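Local structure of cystalysin (Treponema denticola, 1C7N) at residues I205-I210 and Y214-F219; D146-I151 and L321-Y326; K77-K80 and Q84-I87. The protein belongs to the aminotransferase class I and II family and binds pyridoxal-5'-phosphate within the fold type I architecture of that family. All coordinates share one frame; numbering follows the deposited sequence.

Contact 1: residues I205-I210 and Y214-F219; sequences IHFDLI and YEHTVF. With PLP (pyridoxal-5'-phosphate), chain I.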
ATOM      1  N   ILE A 205     -15.491   0.146   9.429  1.00 12.57           N
ATOM      2  CA  ILE A 205     -15.236   0.948   8.243  1.00 12.86           C
ATOM      3  C   ILE A 205     -16.493   1.631   7.719  1.00 13.06           C
ATOM      4  O   ILE A 205     -16.408   2.683   7.091  1.00 13.38           O
ATOM      5  CB  ILE A 205     -14.592   0.119   7.109  1.00 13.46           C
ATOM      6  CG1 ILE A 205     -14.057   1.075   6.040  1.00 12.75           C
ATOM      7  CG2 ILE A 205     -15.608  -0.840   6.506  1.00 13.35           C
ATOM      8  CD1 ILE A 205     -13.254   0.420   4.968  1.00 13.70           C
ATOM      9  N   HIS A 206     -17.658   1.037   7.981  1.00 12.35           N
ATOM     10  CA  HIS A 206     -18.921   1.616   7.536  1.00 12.31           C
ATOM     11  C   HIS A 206     -19.543   2.528   8.591  1.00 12.33           C
ATOM     12  O   HIS A 206     -20.716   2.890   8.467  1.00 11.66           O
ATOM     13  CB  HIS A 206     -19.958   0.527   7.237  1.00 11.54           C
ATOM     14  CG  HIS A 206     -19.605  -0.377   6.097  1.00 10.64           C
ATOM     15  ND1 HIS A 206     -18.922  -1.562   6.269  1.00 11.61           N
ATOM     16  CD2 HIS A 206     -19.902  -0.301   4.779  1.00 10.96           C
ATOM     17  CE1 HIS A 206     -18.823  -2.181   5.106  1.00 11.02           C
ATOM     18  NE2 HIS A 206     -19.408  -1.438   4.186  1.00 12.08           N
ATOM     19  N   PHE A 207     -18.797   2.919   9.620  1.00 12.69           N
ATOM     20  CA  PHE A 207     -19.445   3.721  10.655  1.00 12.76           C
ATOM     21  C   PHE A 207     -19.921   5.139  10.322  1.00 12.71           C
ATOM     22  O   PHE A 207     -20.597   5.756  11.144  1.00 11.63           O
ATOM     23  CB  PHE A 207     -18.642   3.688  11.985  1.00 11.81           C
ATOM     24  CG  PHE A 207     -17.372   4.511  12.001  1.00 12.69           C
ATOM     25  CD1 PHE A 207     -16.628   4.598  13.180  1.00 13.42           C
ATOM     26  CD2 PHE A 207     -16.919   5.193  10.882  1.00 12.66           C
ATOM     27  CE1 PHE A 207     -15.449   5.352  13.242  1.00 14.12           C
ATOM     28  CE2 PHE A 207     -15.741   5.950  10.934  1.00 14.23           C
ATOM     29  CZ  PHE A 207     -15.009   6.028  12.116  1.00 11.72           C
ATOM     30  N   ASP A 208     -19.614   5.646   9.127  1.00 12.67           N
ATOM     31  CA  ASP A 208     -20.092   6.978   8.740  1.00 13.05           C
ATOM     32  C   ASP A 208     -21.309   6.851   7.833  1.00 12.62           C
ATOM     33  O   ASP A 208     -21.962   7.847   7.519  1.00 13.80           O
ATOM     34  CB  ASP A 208     -19.031   7.777   7.976  1.00 12.53           C
ATOM     35  CG  ASP A 208     -17.784   8.021   8.785  1.00 14.28           C
ATOM     36  OD1 ASP A 208     -17.899   8.459   9.946  1.00 16.58           O
ATOM     37  OD2 ASP A 208     -16.682   7.785   8.249  1.00 14.20           O
ATOM     38  N   LEU A 209     -21.602   5.629   7.397  1.00 12.06           N
ATOM     39  CA  LEU A 209     -22.727   5.380   6.500  1.00 10.67           C
ATOM     40  C   LEU A 209     -23.912   4.793   7.255  1.00 12.07           C
ATOM     41  O   LEU A 209     -24.233   3.605   7.129  1.00 11.82           O
ATOM     42  CB  LEU A 209     -22.281   4.444   5.367  1.00 10.29           C
ATOM     43  CG  LEU A 209     -21.193   5.050   4.467  1.00 10.35           C
ATOM     44  CD1 LEU A 209     -20.464   3.962   3.696  1.00  9.41           C
ATOM     45  CD2 LEU A 209     -21.812   6.060   3.519  1.00  8.88           C
ATOM     46  N   ILE A 210     -24.559   5.651   8.040  1.00 12.26           N
ATOM     47  CA  ILE A 210     -25.709   5.265   8.852  1.00 13.53           C
ATOM     48  C   ILE A 210     -26.983   5.885   8.289  1.00 13.48           C
ATOM     49  O   ILE A 210     -26.998   7.063   7.925  1.00 13.17           O
ATOM     50  CB  ILE A 210     -25.532   5.750  10.310  1.00 13.97           C
ATOM     51  CG1 ILE A 210     -24.162   5.321  10.841  1.00 14.99           C
ATOM     52  CG2 ILE A 210     -26.649   5.194  11.189  1.00 14.89           C
ATOM     53  CD1 ILE A 210     -23.937   3.820  10.842  1.00 14.10           C
ATOM     54  N   TYR A 214     -30.870   5.919  12.946  1.00 18.36           N
ATOM     55  CA  TYR A 214     -29.968   5.034  13.662  1.00 17.42           C
ATOM     56  C   TYR A 214     -28.721   5.756  14.154  1.00 17.41           C
ATOM     57  O   TYR A 214     -28.343   6.800  13.618  1.00 16.92           O
ATOM     58  CB  TYR A 214     -29.611   3.837  12.783  1.00 16.58           C
ATOM     59  CG  TYR A 214     -30.855   3.100  12.360  1.00 15.56           C
ATOM     60  CD1 TYR A 214     -31.489   3.396  11.152  1.00 16.69           C
ATOM     61  CD2 TYR A 214     -31.466   2.183  13.217  1.00 15.59           C
ATOM     62  CE1 TYR A 214     -32.704   2.801  10.813  1.00 16.22           C
ATOM     63  CE2 TYR A 214     -32.678   1.584  12.889  1.00 16.14           C
ATOM     64  CZ  TYR A 214     -33.291   1.898  11.689  1.00 17.33           C
ATOM     65  OH  TYR A 214     -34.498   1.322  11.380  1.00 16.68           O
ATOM     66  N   GLU A 215     -28.108   5.195  15.192  1.00 17.84           N
ATOM     67  CA  GLU A 215     -26.924   5.776  15.811  1.00 18.87           C
ATOM     68  C   GLU A 215     -25.828   4.737  15.997  1.00 17.22           C
ATOM     69  O   GLU A 215     -26.048   3.712  16.640  1.00 16.45           O
ATOM     70  CB  GLU A 215     -27.279   6.338  17.194  1.00 21.06           C
ATOM     71  CG  GLU A 215     -28.484   7.263  17.254  1.00 25.70           C
ATOM     72  CD  GLU A 215     -28.232   8.612  16.618  1.00 28.70           C
ATOM     73  OE1 GLU A 215     -27.080   9.099  16.681  1.00 30.64           O
ATOM     74  OE2 GLU A 215     -29.191   9.195  16.072  1.00 31.37           O
ATOM     75  N   HIS A 216     -24.644   5.010  15.458  1.00 16.06           N
ATOM     76  CA  HIS A 216     -23.520   4.098  15.609  1.00 15.87           C
ATOM     77  C   HIS A 216     -22.774   4.392  16.907  1.00 16.12           C
ATOM     78  O   HIS A 216     -22.598   5.549  17.292  1.00 16.41           O
ATOM     79  CB  HIS A 216     -22.550   4.225  14.431  1.00 16.09           C
ATOM     80  CG  HIS A 216     -21.349   3.332  14.540  1.00 17.36           C
ATOM     81  ND1 HIS A 216     -20.221   3.681  15.250  1.00 17.27           N
ATOM     82  CD2 HIS A 216     -21.122   2.082  14.066  1.00 16.96           C
ATOM     83  CE1 HIS A 216     -19.351   2.687  15.210  1.00 16.22           C
ATOM     84  NE2 HIS A 216     -19.874   1.705  14.498  1.00 18.34           N
ATOM     85  N   THR A 217     -22.350   3.332  17.578  1.00 15.54           N
ATOM     86  CA  THR A 217     -21.597   3.453  18.817  1.00 14.98           C
ATOM     87  C   THR A 217     -20.250   2.773  18.611  1.00 14.79           C
ATOM     88  O   THR A 217     -20.194   1.568  18.366  1.00 14.73           O
ATOM     89  CB  THR A 217     -22.315   2.746  19.985  1.00 15.08           C
ATOM     90  OG1 THR A 217     -23.587   3.365  20.218  1.00 13.86           O
ATOM     91  CG2 THR A 217     -21.467   2.827  21.251  1.00 15.39           C
ATOM     92  N   VAL A 218     -19.169   3.541  18.686  1.00 15.32           N
ATOM     93  CA  VAL A 218     -17.839   2.961  18.536  1.00 15.64           C
ATOM     94  C   VAL A 218     -17.696   2.005  19.714  1.00 16.32           C
ATOM     95  O   VAL A 218     -17.743   2.416  20.878  1.00 15.72           O
ATOM     96  CB  VAL A 218     -16.738   4.042  18.595  1.00 16.71           C
ATOM     97  CG1 VAL A 218     -15.373   3.389  18.644  1.00 17.34           C
ATOM     98  CG2 VAL A 218     -16.840   4.948  17.378  1.00 15.37           C
ATOM     99  N   PHE A 219     -17.536   0.726  19.405  1.00 16.09           N
ATOM    100  CA  PHE A 219     -17.437  -0.308  20.425  1.00 16.08           C
ATOM    101  C   PHE A 219     -16.492  -0.019  21.592  1.00 16.50           C
ATOM    102  O   PHE A 219     -16.907  -0.082  22.751  1.00 15.39           O
ATOM    103  CB  PHE A 219     -17.061  -1.638  19.769  1.00 15.92           C
ATOM    104  CG  PHE A 219     -17.649  -2.845  20.453  1.00 15.78           C
ATOM    105  CD1 PHE A 219     -17.685  -4.071  19.799  1.00 16.20           C
ATOM    106  CD2 PHE A 219     -18.167  -2.757  21.744  1.00 16.17           C
ATOM    107  CE1 PHE A 219     -18.231  -5.197  20.418  1.00 16.57           C
ATOM    108  CE2 PHE A 219     -18.716  -3.877  22.374  1.00 16.78           C
ATOM    109  CZ  PHE A 219     -18.748  -5.098  21.710  1.00 16.65           C
TER
HETATM  110  N1  PLP I 400     -14.318  -4.324   5.932  1.00 18.15           N
HETATM  111  C2  PLP I 400     -15.652  -4.426   5.491  1.00 18.53           C
HETATM  112  C2A PLP I 400     -16.624  -4.994   6.508  1.00 17.94           C
HETATM  113  C3  PLP I 400     -15.937  -3.882   4.161  1.00 19.11           C
HETATM  114  O3  PLP I 400     -17.188  -4.110   3.758  1.00 20.43           O
HETATM  115  C4  PLP I 400     -14.904  -3.254   3.425  1.00 20.03           C
HETATM  116  C4A PLP I 400     -15.167  -2.612   2.138  1.00 19.47           C
HETATM  117  C5  PLP I 400     -13.537  -3.184   4.033  1.00 20.72           C
HETATM  118  C6  PLP I 400     -13.278  -3.741   5.252  1.00 18.41           C
HETATM  119  C5A PLP I 400     -12.573  -2.193   3.386  1.00 23.70           C
HETATM  120  O4P PLP I 400     -11.336  -2.557   2.916  1.00 28.26           O
HETATM  121  P   PLP I 400     -10.473  -1.286   2.382  1.00 28.09           P
HETATM  122  O1P PLP I 400      -9.402  -1.942   1.635  1.00 32.15           O
HETATM  123  O2P PLP I 400      -9.951  -0.531   3.591  1.00 29.74           O
HETATM  124  O3P PLP I 400     -11.296  -0.422   1.530  1.00 29.26           O
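Phe-207 lays its CB on His-216: the carbon stands 3.4 Å from the centroid of the imidazole ring and only 8° off its normal, a CH-pi contact over the centre of one face. From there the side chain turns away. CG lies between the backbone N and the carbonyl carbon (chi1 75°), which carries the phenyl ring past the imidazole and presents an edge to it; CD1 is 3.9 Å from His-216 CE1. The planes stand 82° apart, an offset edge-to-face pair. CD1 also packs against Val-218, 4.2 Å from CG2, and farther out CZ meets the sulfur of Met-79. His-216 NE2 is hydrogen-bonded to the carbonyl of Ser-172, which helps fix the rotation of the ring under Phe-207.

Ile-210 supplies the second apolar patch, with CG2 3.6 Å from Tyr-214 CB and CD1 3.9 Å from His-216 CB. The chain between them follows a type I beta turn from His-206 to Leu-209, closed by Leu-209 N to His-206 O at 3.1 Å. At the other end of the segment, Ile-205 CG2 lies 3.7 Å from C2 of pyridoxal-5'-phosphate.

Both segments belong to the loop between strand 199-203 and helix 224-227; Phe-207 packs on helix 69-83, while Ile-205 and His-206 reach helix 237-240.

Contact 2: residues D146-I151 and L321-Y326; sequences DGYYTI and LIEGTY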
ATOM      1  N   ASP A 146     -37.815 -12.946  10.217  1.00 27.15           N
ATOM      2  CA  ASP A 146     -38.481 -12.057   9.271  1.00 27.46           C
ATOM      3  C   ASP A 146     -37.556 -10.949   8.781  1.00 27.10           C
ATOM      4  O   ASP A 146     -37.943  -9.783   8.713  1.00 26.68           O
ATOM      5  CB  ASP A 146     -39.741 -11.442   9.896  1.00 28.75           C
ATOM      6  CG  ASP A 146     -40.780 -12.487  10.266  1.00 30.25           C
ATOM      7  OD1 ASP A 146     -40.798 -12.930  11.434  1.00 31.70           O
ATOM      8  OD2 ASP A 146     -41.576 -12.874   9.387  1.00 30.68           O
ATOM      9  N   GLY A 147     -36.324 -11.327   8.447  1.00 26.55           N
ATOM     10  CA  GLY A 147     -35.363 -10.359   7.948  1.00 23.89           C
ATOM     11  C   GLY A 147     -34.545  -9.610   8.983  1.00 23.13           C
ATOM     12  O   GLY A 147     -33.565  -8.959   8.620  1.00 22.81           O
ATOM     13  N   TYR A 148     -34.920  -9.678  10.258  1.00 21.46           N
ATOM     14  CA  TYR A 148     -34.149  -8.965  11.274  1.00 21.42           C
ATOM     15  C   TYR A 148     -33.086  -9.858  11.898  1.00 20.63           C
ATOM     16  O   TYR A 148     -33.389 -10.947  12.398  1.00 20.30           O
ATOM     17  CB  TYR A 148     -35.051  -8.409  12.376  1.00 21.88           C
ATOM     18  CG  TYR A 148     -34.396  -7.266  13.112  1.00 24.01           C
ATOM     19  CD1 TYR A 148     -34.215  -6.033  12.484  1.00 24.93           C
ATOM     20  CD2 TYR A 148     -33.898  -7.426  14.405  1.00 24.33           C
ATOM     21  CE1 TYR A 148     -33.555  -4.987  13.119  1.00 25.85           C
ATOM     22  CE2 TYR A 148     -33.231  -6.381  15.052  1.00 25.93           C
ATOM     23  CZ  TYR A 148     -33.063  -5.168  14.398  1.00 25.55           C
ATOM     24  OH  TYR A 148     -32.393  -4.131  14.999  1.00 27.91           O
ATOM     25  N   TYR A 149     -31.843  -9.381  11.876  1.00 19.11           N
ATOM     26  CA  TYR A 149     -30.713 -10.128  12.417  1.00 18.27           C
ATOM     27  C   TYR A 149     -30.270  -9.706  13.815  1.00 17.71           C
ATOM     28  O   TYR A 149     -30.110  -8.520  14.096  1.00 16.96           O
ATOM     29  CB  TYR A 149     -29.519 -10.032  11.458  1.00 16.60           C
ATOM     30  CG  TYR A 149     -29.681 -10.855  10.202  1.00 16.17           C
ATOM     31  CD1 TYR A 149     -30.383 -10.363   9.099  1.00 15.12           C
ATOM     32  CD2 TYR A 149     -29.153 -12.144  10.127  1.00 14.88           C
ATOM     33  CE1 TYR A 149     -30.552 -11.140   7.950  1.00 15.06           C
ATOM     34  CE2 TYR A 149     -29.321 -12.927   8.990  1.00 14.73           C
ATOM     35  CZ  TYR A 149     -30.017 -12.422   7.907  1.00 14.04           C
ATOM     36  OH  TYR A 149     -30.169 -13.203   6.789  1.00 15.50           O
ATOM     37  N   THR A 150     -30.058 -10.695  14.680  1.00 17.72           N
ATOM     38  CA  THR A 150     -29.628 -10.457  16.055  1.00 17.55           C
ATOM     39  C   THR A 150     -28.522 -11.430  16.468  1.00 17.81           C
ATOM     40  O   THR A 150     -28.327 -12.469  15.836  1.00 18.24           O
ATOM     41  CB  THR A 150     -30.810 -10.601  17.040  1.00 17.07           C
ATOM     42  OG1 THR A 150     -31.469 -11.857  16.811  1.00 16.57           O
ATOM     43  CG2 THR A 150     -31.802  -9.457  16.853  1.00 16.66           C
ATOM     44  N   ILE A 151     -27.815 -11.085  17.539  1.00 19.06           N
ATOM     45  CA  ILE A 151     -26.707 -11.886  18.057  1.00 19.55           C
ATOM     46  C   ILE A 151     -27.149 -13.079  18.906  1.00 19.49           C
ATOM     47  O   ILE A 151     -28.070 -12.967  19.710  1.00 20.32           O
ATOM     48  CB  ILE A 151     -25.775 -11.015  18.929  1.00 20.44           C
ATOM     49  CG1 ILE A 151     -25.268  -9.815  18.122  1.00 21.90           C
ATOM     50  CG2 ILE A 151     -24.620 -11.845  19.455  1.00 19.61           C
ATOM     51  CD1 ILE A 151     -24.408 -10.180  16.946  1.00 22.91           C
ATOM     52  N   LEU A 321     -35.550  -2.220   4.854  1.00 13.04           N
ATOM     53  CA  LEU A 321     -34.647  -1.082   4.949  1.00 13.40           C
ATOM     54  C   LEU A 321     -33.478  -1.504   5.829  1.00 13.18           C
ATOM     55  O   LEU A 321     -33.617  -2.387   6.673  1.00 13.63           O
ATOM     56  CB  LEU A 321     -35.360   0.123   5.575  1.00 13.22           C
ATOM     57  CG  LEU A 321     -36.611   0.631   4.852  1.00 13.55           C
ATOM     58  CD1 LEU A 321     -37.067   1.932   5.503  1.00 15.06           C
ATOM     59  CD2 LEU A 321     -36.316   0.858   3.371  1.00 13.91           C
ATOM     60  N   ILE A 322     -32.321  -0.885   5.630  1.00 12.97           N
ATOM     61  CA  ILE A 322     -31.144  -1.206   6.426  1.00 12.62           C
ATOM     62  C   ILE A 322     -30.869  -0.070   7.406  1.00 12.54           C
ATOM     63  O   ILE A 322     -31.413   1.022   7.264  1.00 12.19           O
ATOM     64  CB  ILE A 322     -29.916  -1.405   5.528  1.00 13.05           C
ATOM     65  CG1 ILE A 322     -29.721  -0.169   4.647  1.00 11.45           C
ATOM     66  CG2 ILE A 322     -30.093  -2.667   4.675  1.00 13.12           C
ATOM     67  CD1 ILE A 322     -28.536  -0.264   3.714  1.00 11.28           C
ATOM     68  N   GLU A 323     -30.023  -0.330   8.395  1.00 13.27           N
ATOM     69  CA  GLU A 323     -29.694   0.679   9.396  1.00 14.01           C
ATOM     70  C   GLU A 323     -28.389   1.407   9.055  1.00 13.63           C
ATOM     71  O   GLU A 323     -28.218   2.587   9.384  1.00 14.11           O
ATOM     72  CB  GLU A 323     -29.578   0.017  10.773  1.00 14.17           C
ATOM     73  CG  GLU A 323     -30.695  -0.982  11.070  1.00 16.15           C
ATOM     74  CD  GLU A 323     -30.629  -1.556  12.478  1.00 17.45           C
ATOM     75  OE1 GLU A 323     -29.509  -1.762  12.994  1.00 17.01           O
ATOM     76  OE2 GLU A 323     -31.703  -1.819  13.061  1.00 18.19           O
ATOM     77  N   GLY A 324     -27.482   0.702   8.385  1.00 13.66           N
ATOM     78  CA  GLY A 324     -26.196   1.270   8.011  1.00 14.35           C
ATOM     79  C   GLY A 324     -25.618   0.638   6.759  1.00 13.51           C
ATOM     80  O   GLY A 324     -26.126  -0.377   6.286  1.00 14.14           O
ATOM     81  N   THR A 325     -24.531   1.224   6.256  1.00 14.21           N
ATOM     82  CA  THR A 325     -23.859   0.805   5.021  1.00 12.87           C
ATOM     83  C   THR A 325     -24.811   1.175   3.882  1.00 13.04           C
ATOM     84  O   THR A 325     -25.963   1.544   4.129  1.00 13.75           O
ATOM     85  CB  THR A 325     -23.613  -0.740   4.923  1.00 13.33           C
ATOM     86  OG1 THR A 325     -24.832  -1.392   4.542  1.00 12.30           O
ATOM     87  CG2 THR A 325     -23.099  -1.317   6.243  1.00 11.29           C
ATOM     88  N   TYR A 326     -24.333   1.095   2.640  1.00 11.75           N
ATOM     89  CA  TYR A 326     -25.191   1.361   1.489  1.00 10.92           C
ATOM     90  C   TYR A 326     -25.447   0.045   0.751  1.00  9.83           C
ATOM     91  O   TYR A 326     -25.771   0.035  -0.434  1.00  9.35           O
ATOM     92  CB  TYR A 326     -24.577   2.397   0.533  1.00 10.26           C
ATOM     93  CG  TYR A 326     -23.167   2.128   0.022  1.00  9.48           C
ATOM     94  CD1 TYR A 326     -22.108   2.945   0.415  1.00 10.07           C
ATOM     95  CD2 TYR A 326     -22.903   1.103  -0.890  1.00  7.84           C
ATOM     96  CE1 TYR A 326     -20.821   2.758  -0.084  1.00  8.64           C
ATOM     97  CE2 TYR A 326     -21.611   0.900  -1.397  1.00  8.04           C
ATOM     98  CZ  TYR A 326     -20.574   1.737  -0.985  1.00  9.56           C
ATOM     99  OH  TYR A 326     -19.295   1.552  -1.454  1.00  8.35           O
TER
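At the edge of the Tyr-148 ring, near its plane, lies one carboxylate oxygen, OE2 of Glu-323. The ring and the carboxylate are turned 63° against each other and the two side chains run at about a right angle, so the carboxylate oxygen comes to the hydroxyl edge of the ring and the flat groups do not stack. Tyr-148 OH donates a hydrogen bond of 3.1 Å to Glu-323 OE2. The hydroxyl comes to the syn side of that oxygen, 26° out of the carboxylate plane. Beside the hydroxyl, ring carbon CE1 of Tyr-148 is 3.7 Å from the same OE2, which makes the approach edge-on.

Tyr-148 gets there by swinging CG roughly anti to its backbone N (chi1 -158°). Glu-323 runs extended beyond CG and spans the gap between two backbones whose nearest CA atoms, those of Tyr-148 and Ile-322, remain 9.6 Å apart. The contact is accordingly small and polar. The other oxygen of Glu-323, OE1, is held more firmly: it forms a salt bridge with Arg-179 NE and accepts a hydrogen bond from Val-180 N. With both oxygens engaged, the carboxylate is restrained in its rotation, and the arginine nearby would probably favour its ionised form.

Tyr-148 begins strand 148-150, the second arm of a small antiparallel hairpin with strand 143-145. Asp-146 and Gly-147, both with positive phi, have the backbone angles of a type I' turn and form the bend. The bond thus ties a beta hairpin with a two-residue type I' turn to the loop that leads into strand 327-331, an edge strand of the three-stranded antiparallel sheet.

Contact 3: residues K77-K80 and Q84-I87; sequences KWMK and QWDI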
ATOM      1  N   LYS A  77     -10.056  14.491  15.493  1.00 15.03           N
ATOM      2  CA  LYS A  77     -11.182  15.418  15.507  1.00 15.06           C
ATOM      3  C   LYS A  77     -12.426  14.771  14.896  1.00 14.27           C
ATOM      4  O   LYS A  77     -13.536  14.967  15.381  1.00 15.14           O
ATOM      5  CB  LYS A  77     -10.824  16.697  14.740  1.00 16.22           C
ATOM      6  CG  LYS A  77     -11.838  17.822  14.904  1.00 18.25           C
ATOM      7  CD  LYS A  77     -11.382  19.093  14.202  1.00 18.81           C
ATOM      8  CE  LYS A  77     -12.179  20.305  14.664  1.00 21.17           C
ATOM      9  NZ  LYS A  77     -13.647  20.152  14.456  1.00 20.49           N
ATOM     10  N   TRP A  78     -12.244  14.000  13.831  1.00 12.71           N
ATOM     11  CA  TRP A  78     -13.377  13.325  13.199  1.00 13.10           C
ATOM     12  C   TRP A  78     -14.020  12.340  14.182  1.00 12.06           C
ATOM     13  O   TRP A  78     -15.240  12.288  14.313  1.00 11.91           O
ATOM     14  CB  TRP A  78     -12.916  12.597  11.928  1.00 12.67           C
ATOM     15  CG  TRP A  78     -14.015  11.872  11.179  1.00 12.68           C
ATOM     16  CD1 TRP A  78     -14.338  10.548  11.270  1.00 12.13           C
ATOM     17  CD2 TRP A  78     -14.897  12.432  10.198  1.00 12.93           C
ATOM     18  NE1 TRP A  78     -15.364  10.247  10.400  1.00 13.16           N
ATOM     19  CE2 TRP A  78     -15.727  11.385   9.732  1.00 12.05           C
ATOM     20  CE3 TRP A  78     -15.069  13.718   9.667  1.00 12.59           C
ATOM     21  CZ2 TRP A  78     -16.709  11.583   8.756  1.00 12.95           C
ATOM     22  CZ3 TRP A  78     -16.047  13.915   8.696  1.00 14.32           C
ATOM     23  CH2 TRP A  78     -16.852  12.852   8.251  1.00 14.22           C
ATOM     24  N   MET A  79     -13.202  11.571  14.890  1.00 12.54           N
ATOM     25  CA  MET A  79     -13.741  10.611  15.850  1.00 13.57           C
ATOM     26  C   MET A  79     -14.531  11.315  16.945  1.00 14.57           C
ATOM     27  O   MET A  79     -15.555  10.807  17.399  1.00 12.54           O
ATOM     28  CB  MET A  79     -12.626   9.785  16.488  1.00 11.45           C
ATOM     29  CG  MET A  79     -11.804   8.985  15.496  1.00 14.71           C
ATOM     30  SD  MET A  79     -12.814   8.116  14.266  1.00 14.38           S
ATOM     31  CE  MET A  79     -11.554   7.789  13.028  1.00 15.41           C
ATOM     32  N   LYS A  80     -14.054  12.486  17.365  1.00 15.15           N
ATOM     33  CA  LYS A  80     -14.728  13.240  18.416  1.00 17.19           C
ATOM     34  C   LYS A  80     -16.058  13.816  17.961  1.00 18.03           C
ATOM     35  O   LYS A  80     -17.101  13.493  18.517  1.00 19.45           O
ATOM     36  CB  LYS A  80     -13.843  14.386  18.918  1.00 17.59           C
ATOM     37  CG  LYS A  80     -14.542  15.257  19.956  1.00 20.32           C
ATOM     38  CD  LYS A  80     -13.707  16.454  20.378  1.00 22.77           C
ATOM     39  CE  LYS A  80     -14.489  17.342  21.341  1.00 24.67           C
ATOM     40  NZ  LYS A  80     -15.036  16.552  22.484  1.00 25.83           N
ATOM     41  N   GLN A  84     -18.359  10.931  19.142  1.00 21.72           N
ATOM     42  CA  GLN A  84     -18.209  11.110  20.595  1.00 22.54           C
ATOM     43  C   GLN A  84     -17.134  10.150  21.085  1.00 22.10           C
ATOM     44  O   GLN A  84     -17.254   9.564  22.161  1.00 21.35           O
ATOM     45  CB  GLN A  84     -19.505  10.762  21.329  1.00 24.84           C
ATOM     46  CG  GLN A  84     -20.761  11.379  20.777  1.00 29.25           C
ATOM     47  CD  GLN A  84     -22.009  10.715  21.335  1.00 32.27           C
ATOM     48  OE1 GLN A  84     -22.195   9.499  21.200  1.00 32.28           O
ATOM     49  NE2 GLN A  84     -22.870  11.508  21.966  1.00 33.86           N
ATOM     50  N   TRP A  85     -16.087   9.990  20.286  1.00 20.94           N
ATOM     51  CA  TRP A  85     -15.012   9.072  20.610  1.00 19.46           C
ATOM     52  C   TRP A  85     -13.714   9.821  20.866  1.00 20.31           C
ATOM     53  O   TRP A  85     -13.186  10.490  19.977  1.00 19.80           O
ATOM     54  CB  TRP A  85     -14.856   8.089  19.454  1.00 17.99           C
ATOM     55  CG  TRP A  85     -13.883   6.989  19.680  1.00 17.52           C
ATOM     56  CD1 TRP A  85     -13.455   6.494  20.881  1.00 16.47           C
ATOM     57  CD2 TRP A  85     -13.261   6.192  18.671  1.00 15.83           C
ATOM     58  NE1 TRP A  85     -12.602   5.435  20.677  1.00 16.09           N
ATOM     59  CE2 TRP A  85     -12.469   5.228  19.328  1.00 16.49           C
ATOM     60  CE3 TRP A  85     -13.299   6.197  17.269  1.00 15.48           C
ATOM     61  CZ2 TRP A  85     -11.719   4.275  18.630  1.00 16.27           C
ATOM     62  CZ3 TRP A  85     -12.556   5.248  16.577  1.00 14.18           C
ATOM     63  CH2 TRP A  85     -11.779   4.302  17.257  1.00 15.70           C
ATOM     64  N   ASP A  86     -13.203   9.695  22.087  1.00 20.97           N
ATOM     65  CA  ASP A  86     -11.972  10.367  22.492  1.00 22.08           C
ATOM     66  C   ASP A  86     -10.733   9.486  22.315  1.00 20.61           C
ATOM     67  O   ASP A  86     -10.493   8.571  23.105  1.00 21.18           O
ATOM     68  CB  ASP A  86     -12.089  10.800  23.958  1.00 24.30           C
ATOM     69  CG  ASP A  86     -10.960  11.714  24.394  1.00 26.79           C
ATOM     70  OD1 ASP A  86     -10.849  11.965  25.612  1.00 28.55           O
ATOM     71  OD2 ASP A  86     -10.191  12.187  23.529  1.00 28.70           O
ATOM     72  N   ILE A  87      -9.953   9.754  21.273  1.00 19.48           N
ATOM     73  CA  ILE A  87      -8.735   8.987  21.035  1.00 18.68           C
ATOM     74  C   ILE A  87      -7.556   9.948  21.075  1.00 18.99           C
ATOM     75  O   ILE A  87      -7.743  11.161  21.139  1.00 19.23           O
ATOM     76  CB  ILE A  87      -8.750   8.282  19.659  1.00 19.13           C
ATOM     77  CG1 ILE A  87      -8.688   9.314  18.532  1.00 19.64           C
ATOM     78  CG2 ILE A  87     -10.008   7.438  19.525  1.00 18.42           C
ATOM     79  CD1 ILE A  87      -8.498   8.707  17.143  1.00 18.91           C
TER
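Helix 69-83 ends here, and Gln-84, the first residue to leave helical angles, takes positive phi and turns the chain back so that Trp-85 and Ile-87 run beside the last turns. This helix C-terminus, with a residue in the left-handed region just beyond it, is closed by two backbone bonds. Trp-85 N donates to Met-79 O at 3.0 Å with an N-H...O angle of 154°, while Gln-84 N donates to Lys-80 O at 2.9 Å along a more bent path. In both, the donor sits above the carbonyl plane rather than on a lone pair.

Met-79 carries the side-chain packing. Its side chain and that of Trp-85 lie side by side and point the same way, in a Met-aromatic contact. The sulfur, Met-79 SD, is 3.6 Å from Trp-85 CE3; measured to the centroid of the six-membered ring it is 4.7 Å away and 69° off the normal, an oblique approach. Trp-85 holds CG anti to its backbone N (chi1 -174°), which brings the indole alongside the helix. Met-79 CG also touches the tip of Ile-87, 3.7 Å from CD1, joining the methionine to both hydrophobic residues of the returning chain.

Beyond the pair, Met-79 and Trp-85 pack on strand 230-234, and Trp-85 and Ile-87 on Ile-251 of strand 248-251, so the helix end and its continuation are fastened to the large mixed sheet. Within the returning chain, Ile-87 folds back over the indole: its CG2 methyl stands 3.3 Å above the plane of the Trp-85 ring, over its centre.

Contact 3 comes first along the chain, at the end of helix 69-83; contact 2 then closes a long loop, and contact 1 is nested inside it. Spatially contact 1 is in the middle, its centre about 13 Å from the centre of each of the others, whereas the centres of contacts 2 and 3 are about 26 Å apart and the two do not touch. Contact 1 meets contact 3 through Asp-208 OD1 and Trp-78 NE1, a probable hydrogen bond, and contact 2 through Leu-209 O and Thr-325 N, another. The loop after strand 199-203, which holds Ile-205 and His-206 of the pyridoxal-5'-phosphate pocket, is therefore linked both to the helix end beside the seven-stranded sheet and to the loop entering strand 327-331.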